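CELL division control protein 6 (Pyrobaculum aerophilum, PDB 1FNN) binds ADP and magnesium through a AAA+ ATPase domain and is probably involved in regulating DNA replication. Local coordinates at residues Val117-Arg121 with Asp153-Arg159; Ile146-Gln150 with Gly181-Lys185. All coordinates share one frame; numbering follows the deposited sequence.

Contacts 1 and 2 lie in the AAA+ nucleotide-binding domain, their centres 16 Å apart, and both are away from the ADP and magnesium sites. The chain ties them together: helix 139-148, which supplies one side of contact 2, is followed directly by helix 152-155, which supplies one side of contact 1. Van der Waals packing also joins them. Val117 CG2 of contact 1 lies 3.8 Å from Leu148 CD1, and Leu155 CD1 lies 3.5 Å from Leu148 O. Phe158 CD2 is likewise 3.5 Å from Gly149 O. Contact 1 thus joins this helical connection to helix 109-122, while contact 2 joins it to helix 177-183; the first relies largely on arginines and carbonyls, the second on aliphatic packing.

Contact 1: Val117-Arg121 with Asp153-Arg159; sequences VEHLR and DKLGAFR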
loop_
_atom_site.group_PDB
_atom_site.type_symbol
_atom_site.label_atom_id
_atom_site.label_comp_id
_atom_site.label_asym_id
_atom_site.label_seq_id
_atom_site.Cartn_x
_atom_site.Cartn_y
_atom_site.Cartn_z
ATOM N N VAL A 117 12.492 -3.570 -33.107
ATOM C CA VAL A 117 11.529 -3.166 -34.154
ATOM C C VAL A 117 11.381 -4.224 -35.221
ATOM O O VAL A 117 10.295 -4.518 -35.733
ATOM C CB VAL A 117 11.986 -1.813 -34.761
ATOM C CG1 VAL A 117 11.229 -1.485 -36.026
ATOM C CG2 VAL A 117 11.811 -0.716 -33.709
ATOM N N GLU A 118 12.504 -4.777 -35.714
ATOM C CA GLU A 118 12.415 -5.813 -36.768
ATOM C C GLU A 118 11.561 -6.999 -36.357
ATOM O O GLU A 118 10.639 -7.500 -37.055
ATOM C CB GLU A 118 13.863 -6.283 -37.056
ATOM C CG GLU A 118 13.875 -7.436 -38.073
ATOM C CD GLU A 118 15.206 -8.167 -38.021
ATOM O OE1 GLU A 118 16.259 -7.522 -38.199
ATOM O OE2 GLU A 118 15.223 -9.395 -37.803
ATOM N N HIS A 119 11.815 -7.488 -35.135
ATOM C CA HIS A 119 11.017 -8.634 -34.655
ATOM C C HIS A 119 9.545 -8.285 -34.528
ATOM O O HIS A 119 8.687 -9.048 -35.000
ATOM C CB HIS A 119 11.592 -9.170 -33.340
ATOM C CG HIS A 119 12.648 -10.216 -33.526
ATOM N ND1 HIS A 119 12.374 -11.567 -33.404
ATOM C CD2 HIS A 119 13.972 -10.106 -33.826
ATOM C CE1 HIS A 119 13.495 -12.243 -33.622
ATOM N NE2 HIS A 119 14.472 -11.385 -33.879
ATOM N N LEU A 120 9.206 -7.096 -33.987
ATOM C CA LEU A 120 7.784 -6.719 -33.850
ATOM C C LEU A 120 7.082 -6.653 -35.199
ATOM O O LEU A 120 5.975 -7.118 -35.443
ATOM C CB LEU A 120 7.693 -5.353 -33.138
ATOM C CG LEU A 120 8.031 -5.304 -31.637
ATOM C CD1 LEU A 120 8.028 -3.857 -31.134
ATOM C CD2 LEU A 120 7.077 -6.170 -30.813
ATOM N N ARG A 121 7.793 -6.071 -36.172
ATOM C CA ARG A 121 7.318 -5.938 -37.542
ATOM C C ARG A 121 7.275 -7.251 -38.305
ATOM O O ARG A 121 6.195 -7.650 -38.764
ATOM C CB ARG A 121 8.231 -4.971 -38.313
ATOM C CG ARG A 121 7.829 -4.812 -39.775
ATOM C CD ARG A 121 8.703 -3.763 -40.470
ATOM N NE ARG A 121 7.974 -3.283 -41.632
ATOM C CZ ARG A 121 7.957 -2.064 -42.144
ATOM N NH1 ARG A 121 8.654 -1.066 -41.622
ATOM N NH2 ARG A 121 7.207 -1.858 -43.224
ATOM N N ASP A 153 5.490 3.824 -38.816
ATOM C CA ASP A 153 5.938 3.473 -40.162
ATOM C C ASP A 153 7.098 2.493 -40.092
ATOM O O ASP A 153 7.063 1.516 -40.840
ATOM C CB ASP A 153 6.326 4.680 -41.024
ATOM C CG ASP A 153 5.110 5.544 -41.298
ATOM O OD1 ASP A 153 4.008 4.997 -41.517
ATOM O OD2 ASP A 153 5.260 6.774 -41.289
ATOM N N LYS A 154 7.989 2.684 -39.126
ATOM C CA LYS A 154 9.044 1.693 -38.911
ATOM C C LYS A 154 8.476 0.409 -38.320
ATOM O O LYS A 154 8.865 -0.685 -38.732
ATOM C CB LYS A 154 10.115 2.233 -37.984
ATOM C CG LYS A 154 11.037 3.278 -38.581
ATOM C CD LYS A 154 11.789 3.994 -37.462
ATOM C CE LYS A 154 12.787 4.986 -38.041
ATOM N NZ LYS A 154 12.163 5.846 -39.092
ATOM N N LEU A 155 7.459 0.519 -37.442
ATOM C CA LEU A 155 6.898 -0.709 -36.867
ATOM C C LEU A 155 6.009 -1.457 -37.843
ATOM O O LEU A 155 5.862 -2.686 -37.734
ATOM C CB LEU A 155 6.149 -0.347 -35.578
ATOM C CG LEU A 155 7.085 0.024 -34.427
ATOM C CD1 LEU A 155 6.339 0.839 -33.371
ATOM C CD2 LEU A 155 7.675 -1.253 -33.817
ATOM N N GLY A 156 5.295 -0.721 -38.709
ATOM C CA GLY A 156 4.298 -1.330 -39.577
ATOM C C GLY A 156 2.873 -1.121 -39.100
ATOM O O GLY A 156 1.895 -1.321 -39.831
ATOM N N ALA A 157 2.731 -0.766 -37.820
ATOM C CA ALA A 157 1.429 -0.506 -37.219
ATOM C C ALA A 157 1.674 0.179 -35.882
ATOM O O ALA A 157 2.857 0.365 -35.545
ATOM C CB ALA A 157 0.648 -1.795 -36.993
ATOM N N PHE A 158 0.628 0.566 -35.145
ATOM C CA PHE A 158 0.971 1.093 -33.779
ATOM C C PHE A 158 1.092 -0.188 -32.955
ATOM O O PHE A 158 0.089 -0.661 -32.406
ATOM C CB PHE A 158 -0.145 2.035 -33.356
ATOM C CG PHE A 158 -0.013 3.391 -33.995
ATOM C CD1 PHE A 158 -0.882 3.777 -34.992
ATOM C CD2 PHE A 158 0.984 4.260 -33.583
ATOM C CE1 PHE A 158 -0.775 5.028 -35.593
ATOM C CE2 PHE A 158 1.092 5.501 -34.180
ATOM C CZ PHE A 158 0.218 5.887 -35.181
ATOM N N ARG A 159 2.314 -0.752 -32.931
ATOM C CA ARG A 159 2.452 -2.073 -32.333
ATOM C C ARG A 159 2.642 -2.089 -30.839
ATOM O O ARG A 159 2.889 -3.159 -30.293
ATOM C CB ARG A 159 3.581 -2.844 -33.077
ATOM C CG ARG A 159 3.142 -3.302 -34.477
ATOM C CD ARG A 159 4.293 -4.101 -35.184
ATOM N NE ARG A 159 3.868 -4.479 -36.544
ATOM C CZ ARG A 159 2.987 -5.426 -36.820
ATOM N NH1 ARG A 159 2.396 -6.131 -35.862
ATOM N NH2 ARG A 159 2.611 -5.759 -38.052
#
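Arg121, near the C-terminal end of helix 109-122, reaches along the carbonyl end of the short helix 152-155. Its CB lies 3.3 Å from Leu155 O, and CG rests against the same oxygen. With CG anti to the backbone N (chi1 178°) and the chain extended, CD passes on to Lys154 O at 3.5 Å. At the tip, NH1 makes a weak, bent hydrogen bond of 2.9 Å to Lys154 O (130° at the hydrogen).

Arg159 completes the cluster. Its NE donates to Leu155 O at 2.9 Å, with that oxygen in the guanidinium plane but the donor above the carbonyl plane. Leu120 O lies over one face of the guanidinium and Ala157 CB over the opposite one, both displaced toward its rim, while NH1 and NH2 bind Leu125 O and Asp124. A leucine in place of Arg159 would probably leave Asp124 without its salt-bridge mate and Leu155 O without this donor. Beside the polar cluster, the side chains of Leu120 and Leu155 run together in the same direction, CD1 of the first 3.8 Å from CD2 of the second. In this AAA domain packing, then, carbonyls ending a helix are met by two cationic side chains, which probably offset their partial negative charge.

Contact 2: Ile146-Gln150 with Gly181-Lys185; sequences IRLGQ and GIMGK
Ile146 of helix 139-148 packs on Ile182 and Met183 of helix 177-183, joining two helices on one side of the parallel sheet in the P-loop core of the AAA+ domain. Ile146 and Met183 both also touch Leu162 of strand 160-166, so their meeting is buried between the helices and the sheet.

The apolar packing centres on the Ile146 side chain. Its CG2, anti to the backbone N and turned to the partner helix, lies 3.7 Å from Ile182 CD1 and 3.8 Å from both Ile182 CB and Ile182 CG2. A single methyl therefore nestles against three carbons of one neighbour. The two isoleucine side chains run antiparallel, each passing alongside the other. Met183 meets Ile146 at a slant: its chain is bent at chi2 (-70°), and its CG stands 3.9 Å from Ile146 CD1, while the modelled position of its terminal methyl is doubtful. Arg147 adds only its aliphatic part, with CG 4.3 Å from Ile182 CD1.

Two backbone carbonyls are bonded to residues outside the pair: Ile146 O is hydrogen-bonded to Tyr44 OH, and Ile182 O has a weak bond from Arg46 NE. Tyr44 also touches the side chains of Gln150, Ile182 and Met183, so one residue lines both sides of the contact.

At the exposed margin, the end of the Gln150 chain, extended beyond CG, meets Ile182 from the opposite direction. Here the amide makes only van der Waals contact with the methyl, NE2 lying 3.8 Å from Ile182 CD1 and CD 4.0 Å from that same carbon.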
loop_
_atom_site.group_PDB
_atom_site.type_symbol
_atom_site.label_atom_id
_atom_site.label_comp_id
_atom_site.label_asym_id
_atom_site.label_seq_id
_atom_site.Cartn_x
_atom_site.Cartn_y
_atom_site.Cartn_z
ATOM N N ILE A 146 9.035 5.592 -24.515
ATOM C CA ILE A 146 7.876 6.415 -24.827
ATOM C C ILE A 146 7.807 6.762 -26.299
ATOM O O ILE A 146 6.708 6.709 -26.859
ATOM C CB ILE A 146 7.879 7.735 -23.999
ATOM C CG1 ILE A 146 7.603 7.373 -22.536
ATOM C CG2 ILE A 146 6.837 8.701 -24.543
ATOM C CD1 ILE A 146 7.985 8.439 -21.517
ATOM N N ARG A 147 8.926 7.093 -26.928
ATOM C CA ARG A 147 8.936 7.513 -28.323
ATOM C C ARG A 147 8.809 6.370 -29.316
ATOM O O ARG A 147 8.159 6.549 -30.353
ATOM C CB ARG A 147 10.227 8.298 -28.635
ATOM C CG ARG A 147 10.186 9.688 -28.013
ATOM C CD ARG A 147 11.542 10.389 -27.971
ATOM N NE ARG A 147 11.321 11.796 -28.241
ATOM C CZ ARG A 147 12.067 12.861 -28.389
ATOM N NH1 ARG A 147 13.390 12.851 -28.305
ATOM N NH2 ARG A 147 11.453 14.019 -28.638
ATOM N N LEU A 148 9.221 5.174 -28.880
ATOM C CA LEU A 148 9.178 4.020 -29.773
ATOM C C LEU A 148 7.774 3.739 -30.261
ATOM O O LEU A 148 7.563 3.522 -31.453
ATOM C CB LEU A 148 9.815 2.807 -29.092
ATOM C CG LEU A 148 10.048 1.562 -29.954
ATOM C CD1 LEU A 148 10.875 1.904 -31.194
ATOM C CD2 LEU A 148 10.761 0.484 -29.140
ATOM N N GLY A 149 6.751 3.797 -29.410
ATOM C CA GLY A 149 5.390 3.525 -29.785
ATOM C C GLY A 149 4.807 4.447 -30.842
ATOM O O GLY A 149 3.754 4.135 -31.407
ATOM N N GLN A 150 5.363 5.630 -31.044
ATOM C CA GLN A 150 4.952 6.553 -32.079
ATOM C C GLN A 150 5.474 6.210 -33.466
ATOM O O GLN A 150 4.926 6.676 -34.470
ATOM C CB GLN A 150 5.455 7.969 -31.765
ATOM C CG GLN A 150 4.476 8.768 -30.933
ATOM C CD GLN A 150 4.767 10.265 -31.037
ATOM O OE1 GLN A 150 3.805 11.033 -31.030
ATOM N NE2 GLN A 150 6.045 10.639 -31.128
ATOM N N GLY A 181 4.899 15.412 -23.533
ATOM C CA GLY A 181 3.725 15.618 -24.356
ATOM C C GLY A 181 2.964 14.348 -24.698
ATOM O O GLY A 181 1.729 14.340 -24.738
ATOM N N ILE A 182 3.661 13.244 -24.936
ATOM C CA ILE A 182 3.015 11.971 -25.279
ATOM C C ILE A 182 2.202 11.370 -24.154
ATOM O O ILE A 182 1.084 10.887 -24.364
ATOM C CB ILE A 182 4.107 11.011 -25.773
ATOM C CG1 ILE A 182 4.828 11.643 -26.970
ATOM C CG2 ILE A 182 3.513 9.648 -26.096
ATOM C CD1 ILE A 182 6.110 10.966 -27.388
ATOM N N MET A 183 2.677 11.319 -22.926
ATOM C CA MET A 183 2.016 10.701 -21.794
ATOM C C MET A 183 1.055 11.525 -20.942
ATOM O O MET A 183 0.481 10.938 -19.997
ATOM C CB MET A 183 3.119 10.318 -20.763
ATOM C CG MET A 183 4.220 9.469 -21.419
ATOM S SD MET A 183 3.526 7.848 -21.798
ATOM C CE MET A 183 4.190 7.451 -23.380
ATOM N N GLY A 184 1.098 12.845 -21.031
ATOM C CA GLY A 184 0.334 13.688 -20.126
ATOM C C GLY A 184 -1.127 13.685 -20.534
ATOM O O GLY A 184 -1.484 13.493 -21.692
ATOM N N LYS A 185 -1.997 13.691 -19.539
ATOM C CA LYS A 185 -3.431 13.626 -19.752
ATOM C C LYS A 185 -3.925 12.222 -20.057
ATOM O O LYS A 185 -5.088 12.067 -20.478
ATOM C CB LYS A 185 -3.919 14.617 -20.811
ATOM C CG LYS A 185 -5.323 15.134 -20.461
ATOM C CD LYS A 185 -5.465 16.576 -20.950
ATOM C CE LYS A 185 -6.236 17.410 -19.936
ATOM N NZ LYS A 185 -6.039 18.868 -20.172
#